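Local atomic coordinates of octenoyl-CoA reductase/carboxylase (Streptomyces sp., PDB entry 4A0S), a protein that catalyses the NADPH-dependent reductive carboxylation of 2-octenoyl-CoA, supplying an unusual extender unit for cinnabaramide polyketide biosynthesis. Residues A[65-71]-A[117-123]; A[259-264]-A[438-442]; A[27-32]-A[109-113]; A[190-195]-A[427-431]. All blocks are in the same frame, centred on the assembly; numbering follows the deposited sequence.

Interaction 1. Residues A[65-71]-A[117-123]; sequences VLVAVMA and CSGVVVR
Segments 65-71 and 117-123 pair as antiparallel strands whose short axes approach to 4.4 Å with 144° between their chain directions, and the register slips twice, each time through a classic beta bulge. At one bulge Val-122 and Arg-123 both face Leu-66, whose O accepts a nearly axial bond from Val-122 N at 2.8 Å. Arg-123 N reaches the same Leu-66 O at 3.3 Å, in the carbonyl plane on a lone pair. At the other, Ser-118 O takes the N-H groups of both Met-70 and Ala-71.

Val-122 bridges two neighbours with its two methyls. Its chi1 of -67° sets CG2 between its backbone N and carbonyl carbon, from where CG2 packs on Leu-66 CG at 3.6 Å. The other methyl, Val-122 CG1, lies 3.6 Å from Ala-68 CB. Replacing the valine with an alanine would probably open a gap beside both Leu-66 and Ala-68 and leave the leucine branch freer to turn. Val-65 and Val-121 cross at about a right angle, CG1 to CG1 at 3.6 Å, while Val-69 CG1 presses tightly on Cys-117 CB at 3.5 Å. Gly-119 fits where a side chain would collide with Ala-68 O. Val-7 of helix 2-8 packs against Ala-68, Val-120 and Val-122. Arg-123 NH1 bonds back to Val-122 O, and the guanidinium also reaches the carbonyls of Ile-16 and Ala-19.

In this buried ladder of the GroES-like domain, then, valine and alanine side chains pack on the faces of the sheet, while Leu-66 O and Ser-118 O, each taking two amides, accommodate the bulges.

Interaction 2. Residues A[259-264]-A[438-442]; sequences AAVRAL and PLRGL
Ala-263, which meets Pro-438 and Leu-442 across the contact, gives its N-H to Ala-259 O at 2.9 Å, a helical bond that keeps its methyl turned toward the 438-442 loop. The facing segment has its own closure: Leu-442 N bonds to Leu-439 O at 3.1 Å, completing a type II turn in which Gly-441 holds the third position with positive phi.

The side chains that meet are apolar, some of them packing against helix carbonyls. Leu-439 is the wedge, with CG anti to its carbonyl carbon (chi1 -61°), which, with an extended chi2, brings CD2 to Ala-260. There Leu-439 CD2 lies 3.3 Å from Ala-260 O and also touches the methyl of Ala-260. Leu-264 crosses Leu-439 at about a right angle, its CG 4.0 Å from Leu-439 CD2. Leu-264 CD2 meets Pro-438 CG at 3.6 Å. At the end of the turn, Leu-442 CD1 settles on the helix backbone, 3.8 Å from Ala-260 CA, and reaches Ala-263 CB at 4.1 Å.

Helix 255-263 belongs to the Rossmann-type nucleotide-binding domain, and Lys-257 of the same helix, about a turn before Ala-260, binds NADP. Ser-235 of helix 232-243 lies against both Leu-264 and Leu-439, and Val-406 against Ala-260 and Leu-442, extending the packing. The small alanine methyls let the loop come close, so the C-terminal segment is probably held to the cofactor domain largely by van der Waals packing at a partly buried seam, with the polar bonds spent inside each segment on keeping the two surfaces in form.

Interaction 3. Residues A[27-32]-A[109-113]; sequences ALHLRA and PYHVL
Ala-27 and Val-112 meet where the alanine methyl rests against both valine branches, Ala-27 CB to Val-112 CG1 at 3.6 Å. Two residues on, His-29 has CG between its backbone N and carbonyl carbon (chi1 65°), which folds the ring back so that ND1 donates to Ala-27 O at 2.9 Å. The ring's CD2, flanking CG opposite ND1, lies 3.7 Å from Tyr-110 CB, the two side chains crossing at about a right angle. On the opposite face of the sheet Leu-30 CD1 packs on Leu-113 CD2 at 3.8 Å. That Leu-113 methyl also sits over the centre of the His-111 ring, whose nitrogens are held by Thr-89 and Thr-168.

Arg-31 is bent at chi2 and chi3, curling its guanidinium back beside Pro-109 and bringing Tyr-110 CB to its edge, with NH2 in a salt bridge to Glu-33. A leucine in place of Arg-31 would probably leave Glu-33 without this charge partner and remove the guanidinium packed beside Pro-109 and Tyr-110 CB. Ala-32 N, next to Arg-31, bonds to Pro-109 O at 2.8 Å.

Such antiparallel pairing, here of strands 24-31 and 110-112, belongs to the catalytic, GroES-like part of medium-chain dehydrogenases/reductases.

Interaction 4. Residues A[190-195]-A[427-431]; sequences HLTWEE and LRARL
Arg-428 leaves its helix with CG anti to the backbone N (chi1 -179°) and stays extended as far as NE, a course that carries its guanidinium past His-190 O to the carboxylate of Glu-195. That carboxylate is part of a capping box at the start of helix 193-197: Thr-192 OG1 accepts from Glu-195 N, and Thr-192 N returns a bond to Glu-195 OE1. The arginine grips the same group end-on. Arg-428 NH1 meets Glu-195 OE1 at 2.6 Å and Arg-428 NH2 meets Glu-195 OE2 at 2.6 Å, each on a syn lone pair, with the two flat groups only 14° from coplanar.

The guanidinium is fixed further by NH1, which also donates to His-190 O at 2.8 Å, in both the carbonyl and the guanidinium planes. Thr-192 CG2 lies over one face, 3.7 Å from Arg-428 NH2. Glu-195 OE1 thus serves two donors, the Thr-192 amide meeting it from above the carboxylate plane, while OE2 has a further partner in Asn-437. The two-nitrogen grip of Arg-428, with these amide donors, would probably favour the ionised form of Glu-195. Arg-428 NH2 in turn has a second carboxylate in Glu-433.

The His-190 ring packs against leucines of helix 425-431. Its chi1 of 63° turns the ring toward that helix, where Leu-427 CD2 comes within 3.5 Å of His-190 ND1. Leu-191 CG lies against one face of the imidazole; over the opposite face stands Leu-431 CD1, 3.9 Å from the ring centroid in a CH-pi contact.

Overall arrangement
From the N terminus, strand 24-31 opens interaction 3, and strand 64-73 opens interaction 1 before the first loop is closed by 109-113; 117-123 then closes the second, so the two cross within the catalytic domain. Both are complete before 190-195 begins interaction 4. Interaction 2 opens at helix 255-263 in the nucleotide-binding domain. The C-terminal segment then returns to close both, first at 427-431 and then at 438-442, a second crossing, with centres about 17 Å apart. Interactions 1 and 4 touch directly: Ser-118 OG lies 2.6 Å from Trp-193 O, probably hydrogen-bonded. One C-terminal run thereby links helix 193-197, packed on the strands of interaction 1, to the cofactor domain.

Interaction 1. Residues A[65-71]-A[117-123]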
loop_
_atom_site.group_PDB
_atom_site.type_symbol
_atom_site.label_atom_id
_atom_site.label_comp_id
_atom_site.label_asym_id
_atom_site.label_seq_id
_atom_site.Cartn_x
_atom_site.Cartn_y
_atom_site.Cartn_z
ATOM N N VAL A 65 25.291 22.611 -5.152
ATOM C CA VAL A 65 24.948 23.963 -5.500
ATOM C C VAL A 65 25.317 24.830 -4.323
ATOM O O VAL A 65 25.106 24.446 -3.178
ATOM C CB VAL A 65 23.442 24.079 -5.798
ATOM C CG1 VAL A 65 23.069 25.489 -6.043
ATOM C CG2 VAL A 65 23.079 23.221 -7.026
ATOM N N LEU A 66 25.928 25.973 -4.620
ATOM C CA LEU A 66 26.251 26.909 -3.575
ATOM C C LEU A 66 25.107 27.873 -3.575
ATOM O O LEU A 66 24.805 28.474 -4.594
ATOM C CB LEU A 66 27.553 27.622 -3.871
ATOM C CG LEU A 66 27.997 28.616 -2.806
ATOM C CD1 LEU A 66 28.305 27.927 -1.457
ATOM C CD2 LEU A 66 29.221 29.294 -3.382
ATOM N N VAL A 67 24.473 28.011 -2.424
ATOM C CA VAL A 67 23.329 28.884 -2.275
ATOM C C VAL A 67 23.774 30.053 -1.417
ATOM O O VAL A 67 24.396 29.828 -0.387
ATOM C CB VAL A 67 22.180 28.138 -1.547
ATOM C CG1 VAL A 67 21.014 29.070 -1.226
ATOM C CG2 VAL A 67 21.722 26.959 -2.378
ATOM N N ALA A 68 23.493 31.281 -1.869
ATOM C CA ALA A 68 23.597 32.460 -1.007
ATOM C C ALA A 68 22.342 32.383 -0.171
ATOM O O ALA A 68 21.249 32.584 -0.679
ATOM C CB ALA A 68 23.613 33.759 -1.825
ATOM N N VAL A 69 22.503 32.056 1.102
ATOM C CA VAL A 69 21.368 31.798 1.963
ATOM C C VAL A 69 20.746 33.108 2.438
ATOM O O VAL A 69 21.390 33.909 3.118
ATOM C CB VAL A 69 21.769 30.955 3.173
ATOM C CG1 VAL A 69 20.560 30.702 4.062
ATOM C CG2 VAL A 69 22.390 29.641 2.725
ATOM N N MET A 70 19.480 33.298 2.109
ATOM C CA MET A 70 18.803 34.528 2.466
ATOM C C MET A 70 18.249 34.455 3.867
ATOM O O MET A 70 18.377 35.395 4.641
ATOM C CB MET A 70 17.720 34.826 1.441
ATOM C CG MET A 70 18.322 35.256 0.106
ATOM S SD MET A 70 19.279 36.784 0.249
ATOM C CE MET A 70 17.948 37.947 0.428
ATOM N N ALA A 71 17.670 33.304 4.191
ATOM C CA ALA A 71 17.095 33.061 5.486
ATOM C C ALA A 71 17.143 31.562 5.736
ATOM O O ALA A 71 17.179 30.760 4.792
ATOM C CB ALA A 71 15.662 33.562 5.523
ATOM N N CYS A 117 16.634 26.339 4.437
ATOM C CA CYS A 117 16.929 27.698 4.102
ATOM C C CYS A 117 16.193 28.044 2.854
ATOM O O CYS A 117 15.668 27.164 2.167
ATOM C CB CYS A 117 18.431 27.929 3.920
ATOM S SG CYS A 117 19.069 27.615 2.307
ATOM N N SER A 118 16.123 29.345 2.593
ATOM C CA SER A 118 15.740 29.826 1.288
ATOM C C SER A 118 16.883 30.702 0.840
ATOM O O SER A 118 17.654 31.228 1.660
ATOM C CB SER A 118 14.453 30.627 1.352
ATOM O OG SER A 118 14.634 31.743 2.206
ATOM N N GLY A 119 17.019 30.850 -0.460
ATOM C CA GLY A 119 18.057 31.700 -0.936
ATOM C C GLY A 119 18.223 31.689 -2.422
ATOM O O GLY A 119 17.307 31.397 -3.175
ATOM N N VAL A 120 19.423 32.040 -2.830
ATOM C CA VAL A 120 19.704 32.242 -4.216
ATOM C C VAL A 120 20.873 31.371 -4.632
ATOM O O VAL A 120 21.911 31.346 -3.975
ATOM C CB VAL A 120 20.038 33.715 -4.486
ATOM C CG1 VAL A 120 20.277 33.912 -5.944
ATOM C CG2 VAL A 120 18.916 34.615 -3.980
ATOM N N VAL A 121 20.688 30.656 -5.734
ATOM C CA VAL A 121 21.753 29.870 -6.301
ATOM C C VAL A 121 22.840 30.824 -6.752
ATOM O O VAL A 121 22.560 31.826 -7.413
ATOM C CB VAL A 121 21.245 29.040 -7.490
ATOM C CG1 VAL A 121 22.378 28.287 -8.127
ATOM C CG2 VAL A 121 20.135 28.089 -7.028
ATOM N N VAL A 122 24.074 30.542 -6.372
ATOM C CA VAL A 122 25.179 31.368 -6.853
ATOM C C VAL A 122 26.177 30.563 -7.692
ATOM O O VAL A 122 26.819 31.102 -8.593
ATOM C CB VAL A 122 25.847 32.169 -5.711
ATOM C CG1 VAL A 122 24.877 33.205 -5.167
ATOM C CG2 VAL A 122 26.305 31.251 -4.594
ATOM N N ARG A 123 26.288 29.269 -7.417
ATOM C CA ARG A 123 27.131 28.389 -8.222
ATOM C C ARG A 123 26.515 27.012 -8.268
ATOM O O ARG A 123 25.858 26.595 -7.328
ATOM C CB ARG A 123 28.545 28.276 -7.638
ATOM C CG ARG A 123 29.367 29.569 -7.683
ATOM C CD ARG A 123 29.820 29.888 -9.099
ATOM N NE ARG A 123 30.765 31.006 -9.112
ATOM C CZ ARG A 123 30.435 32.291 -8.984
ATOM N NH1 ARG A 123 29.166 32.678 -8.806
ATOM N NH2 ARG A 123 31.392 33.196 -9.008
#

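Interaction 2. Residues A[259-264]-A[438-442]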
loop_
_atom_site.group_PDB
_atom_site.type_symbol
_atom_site.label_atom_id
_atom_site.label_comp_id
_atom_site.label_asym_id
_atom_site.label_seq_id
_atom_site.Cartn_x
_atom_site.Cartn_y
_atom_site.Cartn_z
ATOM N N ALA A 259 -3.264 29.003 21.840
ATOM C CA ALA A 259 -3.558 30.150 20.995
ATOM C C ALA A 259 -2.879 29.969 19.637
ATOM O O ALA A 259 -3.486 30.218 18.590
ATOM C CB ALA A 259 -3.125 31.418 21.665
ATOM N N ALA A 260 -1.627 29.515 19.666
ATOM C CA ALA A 260 -0.865 29.270 18.438
ATOM C C ALA A 260 -1.570 28.271 17.528
ATOM O O ALA A 260 -1.774 28.537 16.337
ATOM C CB ALA A 260 0.528 28.785 18.787
ATOM N N VAL A 261 -1.969 27.135 18.082
ATOM C CA VAL A 261 -2.629 26.107 17.259
ATOM C C VAL A 261 -4.027 26.549 16.813
ATOM O O VAL A 261 -4.493 26.158 15.747
ATOM C CB VAL A 261 -2.702 24.714 17.941
ATOM C CG1 VAL A 261 -1.316 24.184 18.267
ATOM C CG2 VAL A 261 -3.559 24.754 19.200
ATOM N N ARG A 262 -4.698 27.373 17.609
ATOM C CA ARG A 262 -6.004 27.859 17.177
ATOM C C ARG A 262 -5.828 28.808 16.014
ATOM O O ARG A 262 -6.624 28.804 15.086
ATOM C CB ARG A 262 -6.747 28.530 18.323
ATOM C CG ARG A 262 -7.148 27.558 19.361
ATOM C CD ARG A 262 -8.052 28.178 20.388
ATOM N NE ARG A 262 -8.561 27.112 21.226
ATOM C CZ ARG A 262 -9.587 26.334 20.899
ATOM N NH1 ARG A 262 -10.232 26.524 19.757
ATOM N NH2 ARG A 262 -9.966 25.362 21.720
ATOM N N ALA A 263 -4.751 29.597 16.047
ATOM C CA ALA A 263 -4.444 30.536 14.967
ATOM C C ALA A 263 -4.158 29.812 13.656
ATOM O O ALA A 263 -4.310 30.386 12.571
ATOM C CB ALA A 263 -3.269 31.433 15.360
ATOM N N LEU A 264 -3.735 28.551 13.763
ATOM C CA LEU A 264 -3.584 27.672 12.610
ATOM C C LEU A 264 -4.888 26.947 12.266
ATOM O O LEU A 264 -4.928 26.110 11.360
ATOM C CB LEU A 264 -2.485 26.648 12.886
ATOM C CG LEU A 264 -1.094 27.216 13.176
ATOM C CD1 LEU A 264 -0.219 26.116 13.750
ATOM C CD2 LEU A 264 -0.460 27.783 11.942
ATOM N N PRO A 438 0.017 33.186 10.149
ATOM C CA PRO A 438 -0.927 32.981 11.235
ATOM C C PRO A 438 -0.266 33.143 12.594
ATOM O O PRO A 438 -0.905 33.578 13.553
ATOM C CB PRO A 438 -1.375 31.532 11.041
ATOM C CG PRO A 438 -0.313 30.903 10.201
ATOM C CD PRO A 438 0.123 31.992 9.292
ATOM N N LEU A 439 1.020 32.812 12.663
ATOM C CA LEU A 439 1.737 32.837 13.930
ATOM C C LEU A 439 2.519 34.115 14.192
ATOM O O LEU A 439 3.268 34.180 15.165
ATOM C CB LEU A 439 2.658 31.622 14.039
ATOM C CG LEU A 439 1.958 30.260 13.989
ATOM C CD1 LEU A 439 2.982 29.167 14.164
ATOM C CD2 LEU A 439 0.831 30.131 15.045
ATOM N N ARG A 440 2.322 35.138 13.367
ATOM C CA ARG A 440 3.100 36.361 13.512
ATOM C C ARG A 440 2.975 36.883 14.944
ATOM O O ARG A 440 1.867 36.994 15.478
ATOM C CB ARG A 440 2.621 37.438 12.543
ATOM C CG ARG A 440 3.515 38.655 12.533
ATOM C CD ARG A 440 2.771 39.924 12.118
ATOM N NE ARG A 440 1.951 39.751 10.913
ATOM C CZ ARG A 440 2.410 39.436 9.700
ATOM N NH1 ARG A 440 3.704 39.217 9.495
ATOM N NH2 ARG A 440 1.561 39.324 8.686
ATOM N N GLY A 441 4.116 37.157 15.566
ATOM C CA GLY A 441 4.126 37.809 16.883
ATOM C C GLY A 441 3.772 36.928 18.074
ATOM O O GLY A 441 3.873 37.373 19.219
ATOM N N LEU A 442 3.364 35.686 17.820
ATOM C CA LEU A 442 2.983 34.770 18.901
ATOM C C LEU A 442 4.194 34.121 19.513
ATOM O O LEU A 442 5.169 33.867 18.827
ATOM C CB LEU A 442 2.040 33.681 18.401
ATOM C CG LEU A 442 0.686 34.148 17.855
ATOM C CD1 LEU A 442 -0.238 32.953 17.744
ATOM C CD2 LEU A 442 0.075 35.241 18.721
#

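Interaction 3. Residues A[27-32]-A[109-113]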
loop_
_atom_site.group_PDB
_atom_site.type_symbol
_atom_site.label_atom_id
_atom_site.label_comp_id
_atom_site.label_asym_id
_atom_site.label_seq_id
_atom_site.Cartn_x
_atom_site.Cartn_y
_atom_site.Cartn_z
ATOM N N ALA A 27 29.189 32.139 9.296
ATOM C CA ALA A 27 28.401 30.950 9.592
ATOM C C ALA A 27 28.172 30.780 11.074
ATOM O O ALA A 27 29.080 30.989 11.878
ATOM C CB ALA A 27 29.093 29.716 9.043
ATOM N N LEU A 28 26.949 30.380 11.410
ATOM C CA LEU A 28 26.640 29.872 12.721
ATOM C C LEU A 28 27.206 28.476 12.732
ATOM O O LEU A 28 26.839 27.652 11.896
ATOM C CB LEU A 28 25.131 29.821 12.952
ATOM C CG LEU A 28 24.733 29.539 14.403
ATOM C CD1 LEU A 28 25.030 30.750 15.322
ATOM C CD2 LEU A 28 23.278 29.133 14.455
ATOM N N HIS A 29 28.120 28.215 13.661
ATOM C CA HIS A 29 28.759 26.912 13.686
ATOM C C HIS A 29 29.149 26.482 15.071
ATOM O O HIS A 29 29.135 27.272 16.029
ATOM C CB HIS A 29 29.998 26.912 12.790
ATOM C CG HIS A 29 31.077 27.832 13.261
ATOM N ND1 HIS A 29 31.047 29.190 13.024
ATOM C CD2 HIS A 29 32.214 27.590 13.956
ATOM C CE1 HIS A 29 32.122 29.746 13.558
ATOM N NE2 HIS A 29 32.849 28.797 14.124
ATOM N N LEU A 30 29.499 25.209 15.156
ATOM C CA LEU A 30 30.073 24.654 16.358
ATOM C C LEU A 30 31.528 24.351 16.082
ATOM O O LEU A 30 31.957 24.272 14.915
ATOM C CB LEU A 30 29.331 23.389 16.749
ATOM C CG LEU A 30 27.822 23.562 16.938
ATOM C CD1 LEU A 30 27.215 22.188 16.968
ATOM C CD2 LEU A 30 27.503 24.351 18.199
ATOM N N ARG A 31 32.274 24.170 17.164
ATOM C CA ARG A 31 33.686 23.889 17.107
ATOM C C ARG A 31 33.909 22.507 17.695
ATOM O O ARG A 31 33.382 22.190 18.757
ATOM C CB ARG A 31 34.456 24.942 17.910
ATOM C CG ARG A 31 34.357 26.364 17.348
ATOM C CD ARG A 31 35.184 26.545 16.076
ATOM N NE ARG A 31 36.618 26.367 16.331
ATOM C CZ ARG A 31 37.482 25.839 15.464
ATOM N NH1 ARG A 31 37.073 25.429 14.272
ATOM N NH2 ARG A 31 38.763 25.717 15.798
ATOM N N ALA A 32 34.669 21.676 16.988
ATOM C CA ALA A 32 34.936 20.305 17.423
ATOM C C ALA A 32 35.510 20.248 18.832
ATOM O O ALA A 32 35.189 19.332 19.598
ATOM C CB ALA A 32 35.869 19.603 16.442
ATOM N N PRO A 109 36.946 21.149 11.662
ATOM C CA PRO A 109 36.954 21.514 13.081
ATOM C C PRO A 109 35.788 22.443 13.451
ATOM O O PRO A 109 35.607 22.788 14.625
ATOM C CB PRO A 109 38.296 22.246 13.266
ATOM C CG PRO A 109 38.983 22.258 11.956
ATOM C CD PRO A 109 38.002 21.844 10.901
ATOM N N TYR A 110 35.016 22.837 12.444
ATOM C CA TYR A 110 33.832 23.655 12.616
ATOM C C TYR A 110 32.684 22.899 11.975
ATOM O O TYR A 110 32.888 22.102 11.050
ATOM C CB TYR A 110 34.006 25.019 11.936
ATOM C CG TYR A 110 34.313 24.925 10.459
ATOM C CD1 TYR A 110 35.624 24.754 10.002
ATOM C CD2 TYR A 110 33.284 24.995 9.513
ATOM C CE1 TYR A 110 35.902 24.652 8.623
ATOM C CE2 TYR A 110 33.555 24.901 8.144
ATOM C CZ TYR A 110 34.856 24.730 7.713
ATOM O OH TYR A 110 35.098 24.642 6.362
ATOM N N HIS A 111 31.482 23.131 12.479
ATOM C CA HIS A 111 30.312 22.583 11.856
ATOM C C HIS A 111 29.299 23.677 11.622
ATOM O O HIS A 111 28.754 24.233 12.575
ATOM C CB HIS A 111 29.703 21.490 12.703
ATOM C CG HIS A 111 28.535 20.830 12.050
ATOM N ND1 HIS A 111 27.738 19.919 12.703
ATOM C CD2 HIS A 111 28.038 20.942 10.793
ATOM C CE1 HIS A 111 26.800 19.498 11.873
ATOM N NE2 HIS A 111 26.959 20.106 10.711
ATOM N N VAL A 112 29.052 23.970 10.349
ATOM C CA VAL A 112 28.044 24.947 9.978
ATOM C C VAL A 112 26.666 24.303 9.971
ATOM O O VAL A 112 26.357 23.453 9.141
ATOM C CB VAL A 112 28.351 25.607 8.644
ATOM C CG1 VAL A 112 27.305 26.705 8.347
ATOM C CG2 VAL A 112 29.793 26.178 8.662
ATOM N N LEU A 113 25.853 24.744 10.920
ATOM C CA LEU A 113 24.523 24.190 11.184
ATOM C C LEU A 113 23.480 24.799 10.279
ATOM O O LEU A 113 23.783 25.695 9.510
ATOM C CB LEU A 113 24.140 24.474 12.634
ATOM C CG LEU A 113 25.163 24.052 13.686
ATOM C CD1 LEU A 113 24.532 24.253 15.032
ATOM C CD2 LEU A 113 25.619 22.580 13.515
#

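Interaction 4. Residues A[190-195]-A[427-431]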
loop_
_atom_site.group_PDB
_atom_site.type_symbol
_atom_site.label_atom_id
_atom_site.label_comp_id
_atom_site.label_asym_id
_atom_site.label_seq_id
_atom_site.Cartn_x
_atom_site.Cartn_y
_atom_site.Cartn_z
ATOM N N HIS A 190 5.589 33.755 -3.620
ATOM C CA HIS A 190 4.807 34.734 -2.899
ATOM C C HIS A 190 5.297 34.906 -1.472
ATOM O O HIS A 190 4.722 35.666 -0.712
ATOM C CB HIS A 190 3.365 34.273 -2.862
ATOM C CG HIS A 190 3.185 32.985 -2.123
ATOM N ND1 HIS A 190 3.490 31.760 -2.681
ATOM C CD2 HIS A 190 2.778 32.733 -0.858
ATOM C CE1 HIS A 190 3.249 30.808 -1.801
ATOM N NE2 HIS A 190 2.809 31.369 -0.688
ATOM N N LEU A 191 6.344 34.174 -1.107
ATOM C CA LEU A 191 6.828 34.179 0.256
ATOM C C LEU A 191 8.067 35.031 0.388
ATOM O O LEU A 191 8.855 35.117 -0.536
ATOM C CB LEU A 191 7.183 32.771 0.683
ATOM C CG LEU A 191 6.022 31.790 0.850
ATOM C CD1 LEU A 191 6.581 30.483 1.339
ATOM C CD2 LEU A 191 4.931 32.316 1.784
ATOM N N THR A 192 8.258 35.609 1.561
ATOM C CA THR A 192 9.491 36.288 1.860
ATOM C C THR A 192 10.543 35.213 2.104
ATOM O O THR A 192 10.214 34.030 2.269
ATOM C CB THR A 192 9.364 37.150 3.123
ATOM O OG1 THR A 192 9.166 36.296 4.251
ATOM C CG2 THR A 192 8.206 38.128 3.014
ATOM N N TRP A 193 11.804 35.614 2.149
ATOM C CA TRP A 193 12.886 34.670 2.384
ATOM C C TRP A 193 12.686 33.892 3.665
ATOM O O TRP A 193 12.742 32.649 3.674
ATOM C CB TRP A 193 14.221 35.387 2.430
ATOM C CG TRP A 193 14.571 36.022 1.171
ATOM C CD1 TRP A 193 14.654 37.362 0.932
ATOM C CD2 TRP A 193 14.870 35.370 -0.073
ATOM N NE1 TRP A 193 15.005 37.586 -0.365
ATOM C CE2 TRP A 193 15.143 36.383 -1.011
ATOM C CE3 TRP A 193 14.948 34.026 -0.482
ATOM C CZ2 TRP A 193 15.499 36.099 -2.337
ATOM C CZ3 TRP A 193 15.298 33.744 -1.794
ATOM C CH2 TRP A 193 15.553 34.774 -2.710
ATOM N N GLU A 194 12.439 34.629 4.747
ATOM C CA GLU A 194 12.291 34.024 6.052
ATOM C C GLU A 194 11.052 33.113 6.098
ATOM O O GLU A 194 11.072 32.041 6.710
ATOM C CB GLU A 194 12.273 35.091 7.155
ATOM C CG GLU A 194 11.173 36.137 6.996
ATOM C CD GLU A 194 11.563 37.310 6.103
ATOM O OE1 GLU A 194 12.461 37.185 5.236
ATOM O OE2 GLU A 194 10.938 38.376 6.281
ATOM N N GLU A 195 9.985 33.510 5.418
ATOM C CA GLU A 195 8.782 32.673 5.351
ATOM C C GLU A 195 9.049 31.354 4.624
ATOM O O GLU A 195 8.619 30.280 5.063
ATOM C CB GLU A 195 7.688 33.406 4.602
ATOM C CG GLU A 195 6.962 34.457 5.409
ATOM C CD GLU A 195 6.212 35.419 4.513
ATOM O OE1 GLU A 195 6.150 35.171 3.300
ATOM O OE2 GLU A 195 5.675 36.420 5.029
ATOM N N LEU A 427 0.230 37.054 -6.061
ATOM C CA LEU A 427 -0.182 35.870 -5.341
ATOM C C LEU A 427 -0.157 36.182 -3.864
ATOM O O LEU A 427 -1.114 35.883 -3.150
ATOM C CB LEU A 427 0.749 34.710 -5.631
ATOM C CG LEU A 427 0.372 33.412 -4.929
ATOM C CD1 LEU A 427 -1.067 33.069 -5.255
ATOM C CD2 LEU A 427 1.320 32.305 -5.377
ATOM N N ARG A 428 0.924 36.797 -3.402
ATOM C CA ARG A 428 1.001 37.111 -1.989
ATOM C C ARG A 428 -0.227 37.921 -1.548
ATOM O O ARG A 428 -0.871 37.583 -0.563
ATOM C CB ARG A 428 2.293 37.824 -1.640
ATOM C CG ARG A 428 2.413 38.129 -0.173
ATOM C CD ARG A 428 3.727 38.791 0.103
ATOM N NE ARG A 428 3.931 38.936 1.528
ATOM C CZ ARG A 428 4.372 37.965 2.321
ATOM N NH1 ARG A 428 4.674 36.774 1.821
ATOM N NH2 ARG A 428 4.514 38.204 3.613
ATOM N N ALA A 429 -0.561 38.960 -2.310
ATOM C CA ALA A 429 -1.731 39.789 -2.038
ATOM C C ALA A 429 -3.027 38.960 -2.027
ATOM O O ALA A 429 -3.869 39.132 -1.138
ATOM C CB ALA A 429 -1.822 40.908 -3.072
ATOM N N ARG A 430 -3.172 38.066 -3.006
ATOM C CA ARG A 430 -4.340 37.189 -3.099
ATOM C C ARG A 430 -4.494 36.286 -1.870
ATOM O O ARG A 430 -5.603 36.119 -1.352
ATOM C CB ARG A 430 -4.297 36.349 -4.381
ATOM C CG ARG A 430 -4.891 37.049 -5.617
ATOM C CD ARG A 430 -4.628 36.262 -6.893
ATOM N NE ARG A 430 -3.205 36.296 -7.261
ATOM C CZ ARG A 430 -2.618 35.460 -8.117
ATOM N NH1 ARG A 430 -3.317 34.503 -8.713
ATOM N NH2 ARG A 430 -1.327 35.578 -8.377
ATOM N N LEU A 431 -3.385 35.720 -1.399
ATOM C CA LEU A 431 -3.429 34.812 -0.255
ATOM C C LEU A 431 -3.544 35.609 1.027
ATOM O O LEU A 431 -4.249 35.222 1.960
ATOM C CB LEU A 431 -2.212 33.879 -0.227
ATOM C CG LEU A 431 -2.115 32.854 -1.373
ATOM C CD1 LEU A 431 -0.748 32.177 -1.380
ATOM C CD2 LEU A 431 -3.234 31.815 -1.327
#